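Local coordinates for adhesion and penetration protein autotransporter (Haemophilus influenzae, PDB 3SYJ) that promotes bacterial aggregation and adherence to and invasion of host cells by binding a host structure directly, and is probably also a serine protease, at residues 687-692 / 696-701; 701-706 / 715-720. All coordinates share one frame; numbering follows the deposited sequence.

Interaction 1 of 2, residues 687-692 / 696-701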
loop_
_atom_site.group_PDB
_atom_site.type_symbol
_atom_site.label_atom_id
_atom_site.label_comp_id
_atom_site.label_asym_id
_atom_site.label_seq_id
_atom_site.Cartn_x
_atom_site.Cartn_y
_atom_site.Cartn_z
ATOM N N VAL A 687 37.752 5.754 -18.401
ATOM C CA VAL A 687 38.110 4.548 -19.130
ATOM C C VAL A 687 36.934 4.154 -20.005
ATOM O O VAL A 687 35.786 4.161 -19.560
ATOM C CB VAL A 687 38.422 3.367 -18.169
ATOM C CG1 VAL A 687 38.720 2.086 -18.951
ATOM C CG2 VAL A 687 39.569 3.712 -17.228
ATOM N N ASP A 688 37.219 3.823 -21.256
ATOM C CA ASP A 688 36.194 3.301 -22.144
ATOM C C ASP A 688 35.773 1.900 -21.738
ATOM O O ASP A 688 36.616 1.029 -21.506
ATOM C CB ASP A 688 36.686 3.287 -23.585
ATOM C CG ASP A 688 36.047 4.366 -24.419
ATOM O OD1 ASP A 688 36.787 5.088 -25.123
ATOM O OD2 ASP A 688 34.800 4.495 -24.356
ATOM N N LEU A 689 34.464 1.691 -21.651
ATOM C CA LEU A 689 33.911 0.373 -21.377
ATOM C C LEU A 689 33.303 -0.185 -22.658
ATOM O O LEU A 689 32.097 -0.090 -22.869
ATOM C CB LEU A 689 32.848 0.465 -20.280
ATOM C CG LEU A 689 32.183 -0.838 -19.830
ATOM C CD1 LEU A 689 33.220 -1.913 -19.536
ATOM C CD2 LEU A 689 31.273 -0.603 -18.620
ATOM N N THR A 690 34.140 -0.763 -23.514
ATOM C CA THR A 690 33.695 -1.193 -24.838
ATOM C C THR A 690 33.895 -2.687 -25.114
ATOM O O THR A 690 33.254 -3.244 -26.004
ATOM C CB THR A 690 34.368 -0.364 -25.940
ATOM O OG1 THR A 690 35.787 -0.396 -25.757
ATOM C CG2 THR A 690 33.907 1.084 -25.867
ATOM N N ASP A 691 34.775 -3.336 -24.359
ATOM C CA ASP A 691 35.017 -4.760 -24.563
ATOM C C ASP A 691 33.861 -5.594 -24.026
ATOM O O ASP A 691 33.422 -5.408 -22.893
ATOM C CB ASP A 691 36.338 -5.202 -23.926
ATOM C CG ASP A 691 36.740 -6.620 -24.325
ATOM O OD1 ASP A 691 35.861 -7.502 -24.411
ATOM O OD2 ASP A 691 37.943 -6.857 -24.550
ATOM N N THR A 692 33.383 -6.510 -24.858
ATOM C CA THR A 692 32.263 -7.389 -24.541
ATOM C C THR A 692 32.555 -8.238 -23.305
ATOM O O THR A 692 31.689 -8.433 -22.449
ATOM C CB THR A 692 31.951 -8.320 -25.742
ATOM O OG1 THR A 692 31.696 -7.527 -26.907
ATOM C CG2 THR A 692 30.742 -9.203 -25.465
ATOM N N ASN A 696 30.505 -7.928 -19.916
ATOM C CA ASN A 696 29.757 -9.081 -19.424
ATOM C C ASN A 696 30.212 -9.524 -18.044
ATOM O O ASN A 696 29.504 -10.267 -17.371
ATOM C CB ASN A 696 29.855 -10.261 -20.401
ATOM C CG ASN A 696 29.028 -10.053 -21.660
ATOM O OD1 ASN A 696 28.018 -9.342 -21.654
ATOM N ND2 ASN A 696 29.452 -10.685 -22.747
ATOM N N SER A 697 31.396 -9.080 -17.629
ATOM C CA SER A 697 31.948 -9.495 -16.347
ATOM C C SER A 697 31.475 -8.588 -15.211
ATOM O O SER A 697 31.593 -8.933 -14.042
ATOM C CB SER A 697 33.475 -9.508 -16.394
ATOM O OG SER A 697 33.984 -8.211 -16.134
ATOM N N ILE A 698 30.934 -7.430 -15.556
ATOM C CA ILE A 698 30.479 -6.495 -14.540
ATOM C C ILE A 698 29.024 -6.735 -14.116
ATOM O O ILE A 698 28.112 -6.703 -14.946
ATOM C CB ILE A 698 30.662 -5.047 -15.013
ATOM C CG1 ILE A 698 32.131 -4.801 -15.371
ATOM C CG2 ILE A 698 30.167 -4.081 -13.945
ATOM C CD1 ILE A 698 32.423 -3.436 -15.942
ATOM N N PRO A 699 28.803 -6.980 -12.813
ATOM C CA PRO A 699 27.462 -7.221 -12.268
ATOM C C PRO A 699 26.614 -5.955 -12.261
ATOM O O PRO A 699 27.164 -4.857 -12.172
ATOM C CB PRO A 699 27.753 -7.645 -10.822
ATOM C CG PRO A 699 29.056 -6.985 -10.520
ATOM C CD PRO A 699 29.832 -7.190 -11.780
ATOM N N LYS A 700 25.298 -6.114 -12.370
ATOM C CA LYS A 700 24.378 -4.998 -12.212
ATOM C C LYS A 700 24.183 -4.734 -10.722
ATOM O O LYS A 700 23.609 -5.553 -10.007
ATOM C CB LYS A 700 23.028 -5.311 -12.856
ATOM C CG LYS A 700 23.051 -5.359 -14.372
ATOM C CD LYS A 700 21.654 -5.515 -14.946
ATOM C CE LYS A 700 21.704 -5.854 -16.436
ATOM N NZ LYS A 700 20.336 -6.101 -16.988
ATOM N N THR A 701 24.651 -3.585 -10.260
ATOM C CA THR A 701 24.609 -3.268 -8.841
ATOM C C THR A 701 23.187 -3.254 -8.282
ATOM O O THR A 701 22.322 -2.533 -8.778
ATOM C CB THR A 701 25.235 -1.904 -8.582
ATOM O OG1 THR A 701 26.563 -1.889 -9.126
ATOM C CG2 THR A 701 25.277 -1.621 -7.092
#

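Interaction 2 of 2, residues 701-706 / 715-720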
loop_
_atom_site.group_PDB
_atom_site.type_symbol
_atom_site.label_atom_id
_atom_site.label_comp_id
_atom_site.label_asym_id
_atom_site.label_seq_id
_atom_site.Cartn_x
_atom_site.Cartn_y
_atom_site.Cartn_z
ATOM N N THR A 701 24.651 -3.585 -10.260
ATOM C CA THR A 701 24.609 -3.268 -8.841
ATOM C C THR A 701 23.187 -3.254 -8.282
ATOM O O THR A 701 22.322 -2.533 -8.778
ATOM C CB THR A 701 25.235 -1.904 -8.582
ATOM O OG1 THR A 701 26.563 -1.889 -9.126
ATOM C CG2 THR A 701 25.277 -1.621 -7.092
ATOM N N GLN A 702 22.948 -4.053 -7.251
ATOM C CA GLN A 702 21.671 -4.007 -6.552
ATOM C C GLN A 702 21.757 -2.951 -5.470
ATOM O O GLN A 702 22.427 -3.152 -4.453
ATOM C CB GLN A 702 21.333 -5.358 -5.916
ATOM C CG GLN A 702 21.347 -6.519 -6.872
ATOM C CD GLN A 702 20.404 -6.325 -8.048
ATOM O OE1 GLN A 702 19.200 -6.119 -7.875
ATOM N NE2 GLN A 702 20.949 -6.408 -9.254
ATOM N N ILE A 703 21.093 -1.821 -5.695
ATOM C CA ILE A 703 21.002 -0.768 -4.689
ATOM C C ILE A 703 19.824 -1.070 -3.775
ATOM O O ILE A 703 18.668 -0.853 -4.147
ATOM C CB ILE A 703 20.793 0.616 -5.333
ATOM C CG1 ILE A 703 21.874 0.899 -6.385
ATOM C CG2 ILE A 703 20.770 1.696 -4.269
ATOM C CD1 ILE A 703 21.454 1.927 -7.433
ATOM N N ASN A 704 20.114 -1.568 -2.579
ATOM C CA ASN A 704 19.071 -2.045 -1.681
ATOM C C ASN A 704 18.734 -1.057 -0.570
ATOM O O ASN A 704 19.188 -1.186 0.572
ATOM C CB ASN A 704 19.445 -3.421 -1.120
ATOM C CG ASN A 704 19.545 -4.484 -2.211
ATOM O OD1 ASN A 704 18.850 -4.414 -3.227
ATOM N ND2 ASN A 704 20.418 -5.464 -2.009
ATOM N N GLY A 705 17.922 -0.067 -0.921
ATOM C CA GLY A 705 17.544 0.984 -0.000
ATOM C C GLY A 705 16.718 2.016 -0.730
ATOM O O GLY A 705 16.375 1.840 -1.899
ATOM N N SER A 706 16.393 3.101 -0.046
ATOM C CA SER A 706 15.621 4.160 -0.668
ATOM C C SER A 706 16.506 5.371 -0.819
ATOM O O SER A 706 17.581 5.435 -0.230
ATOM C CB SER A 706 14.423 4.511 0.201
ATOM O OG SER A 706 14.872 4.832 1.509
ATOM N N ALA A 715 20.774 12.928 -7.956
ATOM C CA ALA A 715 21.125 11.512 -7.965
ATOM C C ALA A 715 20.924 10.901 -9.347
ATOM O O ALA A 715 19.998 11.262 -10.076
ATOM C CB ALA A 715 20.344 10.749 -6.920
ATOM N N ASN A 716 21.796 9.963 -9.695
ATOM C CA ASN A 716 21.813 9.388 -11.028
ATOM C C ASN A 716 22.011 7.877 -10.965
ATOM O O ASN A 716 23.080 7.405 -10.585
ATOM C CB ASN A 716 22.956 10.020 -11.816
ATOM C CG ASN A 716 22.582 10.315 -13.250
ATOM O OD1 ASN A 716 22.393 9.403 -14.072
ATOM N ND2 ASN A 716 22.480 11.603 -13.568
ATOM N N VAL A 717 20.981 7.115 -11.312
ATOM C CA VAL A 717 21.128 5.670 -11.417
ATOM C C VAL A 717 21.162 5.300 -12.886
ATOM O O VAL A 717 20.198 5.536 -13.611
ATOM C CB VAL A 717 19.991 4.906 -10.718
ATOM C CG1 VAL A 717 20.133 3.413 -10.975
ATOM C CG2 VAL A 717 20.001 5.184 -9.229
ATOM N N LYS A 718 22.274 4.725 -13.330
ATOM C CA LYS A 718 22.472 4.498 -14.757
ATOM C C LYS A 718 23.193 3.192 -15.043
ATOM O O LYS A 718 23.901 2.655 -14.187
ATOM C CB LYS A 718 23.288 5.649 -15.345
ATOM C CG LYS A 718 24.724 5.659 -14.857
ATOM C CD LYS A 718 25.397 6.991 -15.070
ATOM C CE LYS A 718 26.889 6.868 -14.798
ATOM N NZ LYS A 718 27.569 8.191 -14.812
ATOM N N GLY A 719 23.018 2.692 -16.260
ATOM C CA GLY A 719 23.760 1.536 -16.732
ATOM C C GLY A 719 23.550 0.275 -15.911
ATOM O O GLY A 719 22.418 -0.118 -15.634
ATOM N N LEU A 720 24.655 -0.359 -15.529
ATOM C CA LEU A 720 24.625 -1.641 -14.834
ATOM C C LEU A 720 24.274 -1.459 -13.362
ATOM O O LEU A 720 25.108 -1.642 -12.468
ATOM C CB LEU A 720 25.971 -2.341 -14.986
ATOM C CG LEU A 720 26.352 -2.623 -16.438
ATOM C CD1 LEU A 720 27.688 -3.334 -16.527
ATOM C CD2 LEU A 720 25.262 -3.440 -17.103
#

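Interaction 1 of 2, residues 687-692 / 696-701
T692 and N696 bracket the first turn of helix 692-697, a short helix in the excursion that leads from the hairpin of strands 669-675 and 682-688 back to the body of the protein. The backbone N of N696 donates to the O of T692 at 2.8 Å, with an N-H...O angle of 153°, the i to i+4 bond of an alpha-helical turn. On the outer, exposed side of this turn the two side chains run alongside each other. The CG of N696 lies beside its own backbone N (chi1 -73°), which brings ND2 to 3.4 Å from CG2 of T692. The same ND2 is 3.2 Å from the O of T692, but the angle is poor and no hydrogen bond results. The helix start is fixed from in front by the N-cap residue D691, whose OD1 accepts from the backbone N of K693.

This is how a beta-solenoid can carry an insertion: the hairpin, held by the disulfide between C673 and C684, projects from the stacked coils, and the helix carries the chain back toward the next rung. At its base the contact turns hydrophobic. L689 and I698 reach toward each other tip to tip, CD1 of L689 standing 4.0 Å and CD2 4.1 Å from CD1 of I698. I698 gets there through an extended outer bond, with chi2 at 176°. Both residues are buried; V664, V694 and I695 also pack on L689, while L720 and R643 adjoin I698.

Interaction 2 of 2, residues 701-706 / 715-720
I703 and V717 meet inside the beta-solenoid, in a cross-core contact between two faces of one coil. I703 lies on strand 701-709 and V717 on strand 714-718, and their CA atoms are 9.3 Å apart, too far for the backbones to pair, so the side chains bridge the interior. They do so end on: CD1 of I703 sits almost evenly between the two methyls of V717, 4.0 Å from CG2 and 4.1 Å from CG1. V717 presents this fork because CG1 is anti to its backbone N (chi1 175°) while CG2 lies beside it. F662 touches both residues from the coil before, and L737 packs on V717 from the coil after, which continues the apolar stack along the solenoid axis.

The second point of contact is polar and of another kind. After V717 the chain turns through G719, with its positive phi, and reaches L720, whose O accepts a hydrogen bond from the backbone N of T701 at 3.0 Å. Here one coil has come round to start the next, for strand 721-723 runs parallel to strand 701-709, and T701 also bonds to the backbone of K722. The donor stands 45° above the carbonyl plane of L720, away from the lone-pair direction. The hydroxyl of T701 is engaged on V645 O, in the preceding coil. Methyl groups thus meet across the interior of the coil, whereas backbone and hydroxyl bonds join it to its neighbours, giving buried T701 polar partners both before and after it.

From the N terminus, the chain leaves hairpin strand 682-688 and enters interaction 1, which closes a very short loop spanning the three residues 693-695. T701, the last residue of segment 696-701, is also the first of segment 701-706, where its backbone N takes part in interaction 2, whose larger loop of eight residues leads from one face of the solenoid to another. The two are in series: they neither nest nor cross. Their centres lie about 16 Å apart, yet they touch where CG2 of I698 packs at 3.7 Å on CD1 of L720. As an example of how a repetitive fold accommodates an irregular element, the loop that follows the helix is thereby packed against the turn that leads into the following coil.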